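Local coordinates for hypoxanthine phosphoribosyltransferase (Bacillus anthracis, PDB 4QYI), which probably catalyses purine salvage, transferring the phosphoribosyl group of PRPP to hypoxanthine or guanine to give IMP or GMP, at residues 33-44 / 58-67. Numbering follows the deposited sequence.
Sequences FEGEEIVVIAVL and IKNDVTIDFI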
loop_
_atom_site.group_PDB
_atom_site.type_symbol
_atom_site.label_atom_id
_atom_site.label_comp_id
_atom_site.label_asym_id
_atom_site.label_seq_id
_atom_site.Cartn_x
_atom_site.Cartn_y
_atom_site.Cartn_z
ATOM N N PHE A 33 -17.052 -15.932 0.453
ATOM C CA PHE A 33 -17.372 -15.330 1.743
ATOM C C PHE A 33 -18.653 -14.553 1.701
ATOM O O PHE A 33 -18.750 -13.442 2.244
ATOM C CB PHE A 33 -16.202 -14.439 2.200
ATOM C CG PHE A 33 -14.937 -15.204 2.392
ATOM C CD1 PHE A 33 -14.742 -15.922 3.556
ATOM C CD2 PHE A 33 -13.969 -15.254 1.402
ATOM C CE1 PHE A 33 -13.598 -16.657 3.729
ATOM C CE2 PHE A 33 -12.812 -15.998 1.571
ATOM C CZ PHE A 33 -12.629 -16.706 2.740
ATOM N N GLU A 34 -19.635 -15.144 1.035
ATOM C CA GLU A 34 -20.936 -14.542 0.895
ATOM C C GLU A 34 -21.513 -14.215 2.267
ATOM O O GLU A 34 -21.512 -15.048 3.159
ATOM C CB GLU A 34 -21.876 -15.499 0.159
ATOM C CG GLU A 34 -23.239 -14.891 -0.106
ATOM C CD GLU A 34 -24.201 -15.863 -0.771
ATOM O OE1 GLU A 34 -23.803 -17.011 -1.039
ATOM O OE2 GLU A 34 -25.356 -15.479 -1.018
ATOM N N GLY A 35 -21.947 -12.972 2.446
ATOM C CA GLY A 35 -22.542 -12.530 3.702
ATOM C C GLY A 35 -21.602 -12.324 4.887
ATOM O O GLY A 35 -22.069 -12.166 6.011
ATOM N N GLU A 36 -20.292 -12.269 4.659
ATOM C CA GLU A 36 -19.364 -12.083 5.772
ATOM C C GLU A 36 -18.332 -10.994 5.575
ATOM O O GLU A 36 -18.010 -10.612 4.461
ATOM C CB GLU A 36 -18.619 -13.386 6.079
ATOM C CG GLU A 36 -19.563 -14.556 6.319
ATOM C CD GLU A 36 -18.899 -15.764 6.930
ATOM O OE1 GLU A 36 -19.244 -16.868 6.483
ATOM O OE2 GLU A 36 -18.043 -15.624 7.846
ATOM N N GLU A 37 -17.815 -10.515 6.698
ATOM C CA GLU A 37 -16.738 -9.525 6.734
ATOM C C GLU A 37 -15.437 -10.265 6.428
ATOM O O GLU A 37 -15.342 -11.467 6.662
ATOM C CB GLU A 37 -16.640 -8.899 8.119
ATOM C CG GLU A 37 -17.947 -8.270 8.580
ATOM C CD GLU A 37 -17.850 -7.701 9.984
ATOM O OE1 GLU A 37 -16.721 -7.447 10.454
ATOM O OE2 GLU A 37 -18.911 -7.510 10.616
ATOM N N ILE A 38 -14.447 -9.549 5.904
ATOM C CA ILE A 38 -13.162 -10.132 5.567
ATOM C C ILE A 38 -12.034 -9.249 6.049
ATOM O O ILE A 38 -12.156 -8.031 6.049
ATOM C CB ILE A 38 -12.992 -10.248 4.039
ATOM C CG1 ILE A 38 -14.092 -11.125 3.445
ATOM C CG2 ILE A 38 -11.633 -10.837 3.686
ATOM C CD1 ILE A 38 -14.139 -11.054 1.931
ATOM N N VAL A 39 -10.937 -9.876 6.480
ATOM C CA VAL A 39 -9.740 -9.152 6.854
ATOM C C VAL A 39 -8.713 -9.487 5.767
ATOM O O VAL A 39 -8.433 -10.659 5.494
ATOM C CB VAL A 39 -9.161 -9.566 8.220
ATOM C CG1 VAL A 39 -7.821 -8.861 8.472
ATOM C CG2 VAL A 39 -10.154 -9.267 9.337
ATOM N N VAL A 40 -8.183 -8.455 5.135
ATOM C CA VAL A 40 -7.167 -8.624 4.109
ATOM C C VAL A 40 -5.828 -8.220 4.711
ATOM O O VAL A 40 -5.693 -7.147 5.281
ATOM C CB VAL A 40 -7.456 -7.787 2.859
ATOM C CG1 VAL A 40 -6.274 -7.800 1.910
ATOM C CG2 VAL A 40 -8.676 -8.314 2.153
ATOM N N ILE A 41 -4.856 -9.122 4.648
ATOM C CA ILE A 41 -3.532 -8.827 5.153
ATOM C C ILE A 41 -2.569 -8.882 3.993
ATOM O O ILE A 41 -2.285 -9.949 3.434
ATOM C CB ILE A 41 -3.077 -9.799 6.241
ATOM C CG1 ILE A 41 -4.006 -9.711 7.452
ATOM C CG2 ILE A 41 -1.657 -9.454 6.690
ATOM C CD1 ILE A 41 -3.707 -10.776 8.463
ATOM N N ALA A 42 -2.044 -7.716 3.649
ATOM C CA ALA A 42 -1.100 -7.598 2.540
ATOM C C ALA A 42 0.359 -7.670 2.987
ATOM O O ALA A 42 0.755 -7.033 3.962
ATOM C CB ALA A 42 -1.366 -6.298 1.814
ATOM N N VAL A 43 1.155 -8.470 2.282
ATOM C CA VAL A 43 2.564 -8.627 2.617
ATOM C C VAL A 43 3.348 -7.496 1.921
ATOM O O VAL A 43 3.495 -7.475 0.699
ATOM C CB VAL A 43 3.118 -10.017 2.217
ATOM C CG1 VAL A 43 4.533 -10.194 2.733
ATOM C CG2 VAL A 43 2.264 -11.141 2.788
ATOM N N LEU A 44 3.803 -6.532 2.707
ATOM C CA LEU A 44 4.609 -5.431 2.171
ATOM C C LEU A 44 5.984 -5.917 1.685
ATOM O O LEU A 44 6.458 -6.966 2.108
ATOM C CB LEU A 44 4.815 -4.378 3.238
ATOM C CG LEU A 44 3.566 -3.616 3.616
ATOM C CD1 LEU A 44 3.861 -2.733 4.808
ATOM C CD2 LEU A 44 3.089 -2.782 2.438
ATOM N N ILE A 58 -13.971 -5.567 -4.015
ATOM C CA ILE A 58 -14.663 -6.422 -3.053
ATOM C C ILE A 58 -15.717 -5.591 -2.343
ATOM O O ILE A 58 -15.412 -4.587 -1.697
ATOM C CB ILE A 58 -13.682 -7.049 -2.046
ATOM C CG1 ILE A 58 -12.740 -7.993 -2.791
ATOM C CG2 ILE A 58 -14.439 -7.814 -0.969
ATOM C CD1 ILE A 58 -11.568 -8.472 -1.953
ATOM N N LYS A 59 -16.956 -6.041 -2.420
ATOM C CA LYS A 59 -18.061 -5.292 -1.813
ATOM C C LYS A 59 -18.296 -5.639 -0.364
ATOM O O LYS A 59 -18.925 -4.873 0.338
ATOM C CB LYS A 59 -19.391 -5.370 -2.611
ATOM C CG LYS A 59 -19.498 -4.536 -3.916
ATOM C CD LYS A 59 -19.050 -5.276 -5.172
ATOM C CE LYS A 59 -20.138 -6.270 -5.538
ATOM N NZ LYS A 59 -19.713 -7.160 -6.650
ATOM N N ASN A 60 -17.821 -6.799 0.083
ATOM C CA ASN A 60 -17.953 -7.167 1.485
ATOM C C ASN A 60 -17.277 -6.114 2.366
ATOM O O ASN A 60 -16.456 -5.311 1.886
ATOM C CB ASN A 60 -17.231 -8.485 1.794
ATOM C CG ASN A 60 -17.721 -9.655 0.961
ATOM O OD1 ASN A 60 -17.662 -9.614 -0.264
ATOM N ND2 ASN A 60 -18.116 -10.743 1.623
ATOM N N ASP A 61 -17.623 -6.111 3.657
ATOM C CA ASP A 61 -16.936 -5.238 4.623
ATOM C C ASP A 61 -15.520 -5.750 4.720
ATOM O O ASP A 61 -15.303 -6.873 5.149
ATOM C CB ASP A 61 -17.493 -5.300 6.065
ATOM C CG ASP A 61 -18.670 -4.373 6.280
ATOM O OD1 ASP A 61 -18.989 -3.577 5.369
ATOM O OD2 ASP A 61 -19.270 -4.429 7.378
ATOM N N VAL A 62 -14.554 -4.914 4.389
ATOM C CA VAL A 62 -13.164 -5.312 4.450
ATOM C C VAL A 62 -12.349 -4.501 5.450
ATOM O O VAL A 62 -12.457 -3.279 5.509
ATOM C CB VAL A 62 -12.515 -5.166 3.050
ATOM C CG1 VAL A 62 -11.007 -5.326 3.111
ATOM C CG2 VAL A 62 -13.105 -6.166 2.051
ATOM N N THR A 63 -11.516 -5.198 6.213
ATOM C CA THR A 63 -10.550 -4.575 7.127
ATOM C C THR A 63 -9.200 -4.907 6.515
ATOM O O THR A 63 -8.963 -6.047 6.129
ATOM C CB THR A 63 -10.607 -5.155 8.543
ATOM O OG1 THR A 63 -11.823 -4.761 9.144
ATOM C CG2 THR A 63 -9.445 -4.631 9.432
ATOM N N ILE A 64 -8.326 -3.929 6.343
ATOM C CA ILE A 64 -7.025 -4.276 5.777
ATOM C C ILE A 64 -5.907 -3.955 6.759
ATOM O O ILE A 64 -5.991 -3.008 7.510
ATOM C CB ILE A 64 -6.778 -3.692 4.360
ATOM C CG1 ILE A 64 -5.430 -4.192 3.802
ATOM C CG2 ILE A 64 -6.797 -2.185 4.380
ATOM C CD1 ILE A 64 -5.277 -4.033 2.303
ATOM N N ASP A 65 -4.861 -4.767 6.748
ATOM C CA ASP A 65 -3.697 -4.512 7.589
ATOM C C ASP A 65 -2.499 -5.026 6.787
ATOM O O ASP A 65 -2.654 -5.652 5.716
ATOM C CB ASP A 65 -3.819 -5.204 8.955
ATOM C CG ASP A 65 -2.871 -4.615 10.025
ATOM O OD1 ASP A 65 -2.097 -3.670 9.729
ATOM O OD2 ASP A 65 -2.923 -5.082 11.185
ATOM N N PHE A 66 -1.309 -4.744 7.301
ATOM C CA PHE A 66 -0.084 -5.113 6.635
ATOM C C PHE A 66 0.877 -5.884 7.532
ATOM O O PHE A 66 0.882 -5.732 8.754
ATOM C CB PHE A 66 0.627 -3.849 6.167
ATOM C CG PHE A 66 -0.175 -3.017 5.231
ATOM C CD1 PHE A 66 -0.238 -3.354 3.888
ATOM C CD2 PHE A 66 -0.863 -1.910 5.676
ATOM C CE1 PHE A 66 -0.983 -2.610 3.006
ATOM C CE2 PHE A 66 -1.618 -1.148 4.792
ATOM C CZ PHE A 66 -1.679 -1.503 3.459
ATOM N N ILE A 67 1.688 -6.712 6.898
ATOM C CA ILE A 67 2.722 -7.444 7.591
ATOM C C ILE A 67 4.001 -7.277 6.792
ATOM O O ILE A 67 3.973 -7.187 5.562
ATOM C CB ILE A 67 2.359 -8.933 7.802
ATOM C CG1 ILE A 67 3.377 -9.605 8.717
ATOM C CG2 ILE A 67 2.293 -9.681 6.482
ATOM C CD1 ILE A 67 2.933 -10.951 9.267
#
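Leu44 lies against the Phe66 ring, with Leu44 CD2 3.7 Å from Phe66 CD1 and Leu44 CD1 3.7 Å from Phe66 CB. Ala42 CB lies 3.8 Å from Phe66 CD1. On the face with Val40, Ala42, Val62, Ile64 and Phe66, Val40 CG1, anti to the backbone N (chi1 170°), meets Ile64 CD1, and Val40 CG2 meets Val62 CG1. On the face of Ile41, Val43 and Ile67, Ile67 CG2 is shared by Ile41 CG2 and Val43 CG2, each 4.0 Å from it.

Seven backbone hydrogen bonds pair the strands in parallel. Ile38, Val40 and Ala42 each use both N and O, and Leu44 N closes the series on Ile67 O.

Asn60 extends the pairing. Its ND2 gives a nearly straight bond (173°) to Glu36 O at 2.8 Å and a weak, bent one to Phe33 O. The amide meets both ends of the type II turn Phe33-Glu36. Ile38 CD1 packs 4.0 Å from Asn60 CG.

Asp65 OD2 accepts hydrogen bonds from the N-H groups of Asp89 and Val90. OD1 takes Phe66 N-H from above the carboxylate plane and salt-bridges a basic side chain of the other subunit.

Helix 48-55 connects the strands in a beta-alpha-beta unit of the phosphoribosyltransferase fold. Val43 touches Glu101 beside the magnesium site. Strand 96-101 pairs with the far edge of 38-43, helix 15-32 covers Ile38 and Ile58, and Phe117 of helix 108-118 covers Ile41 and Ile67.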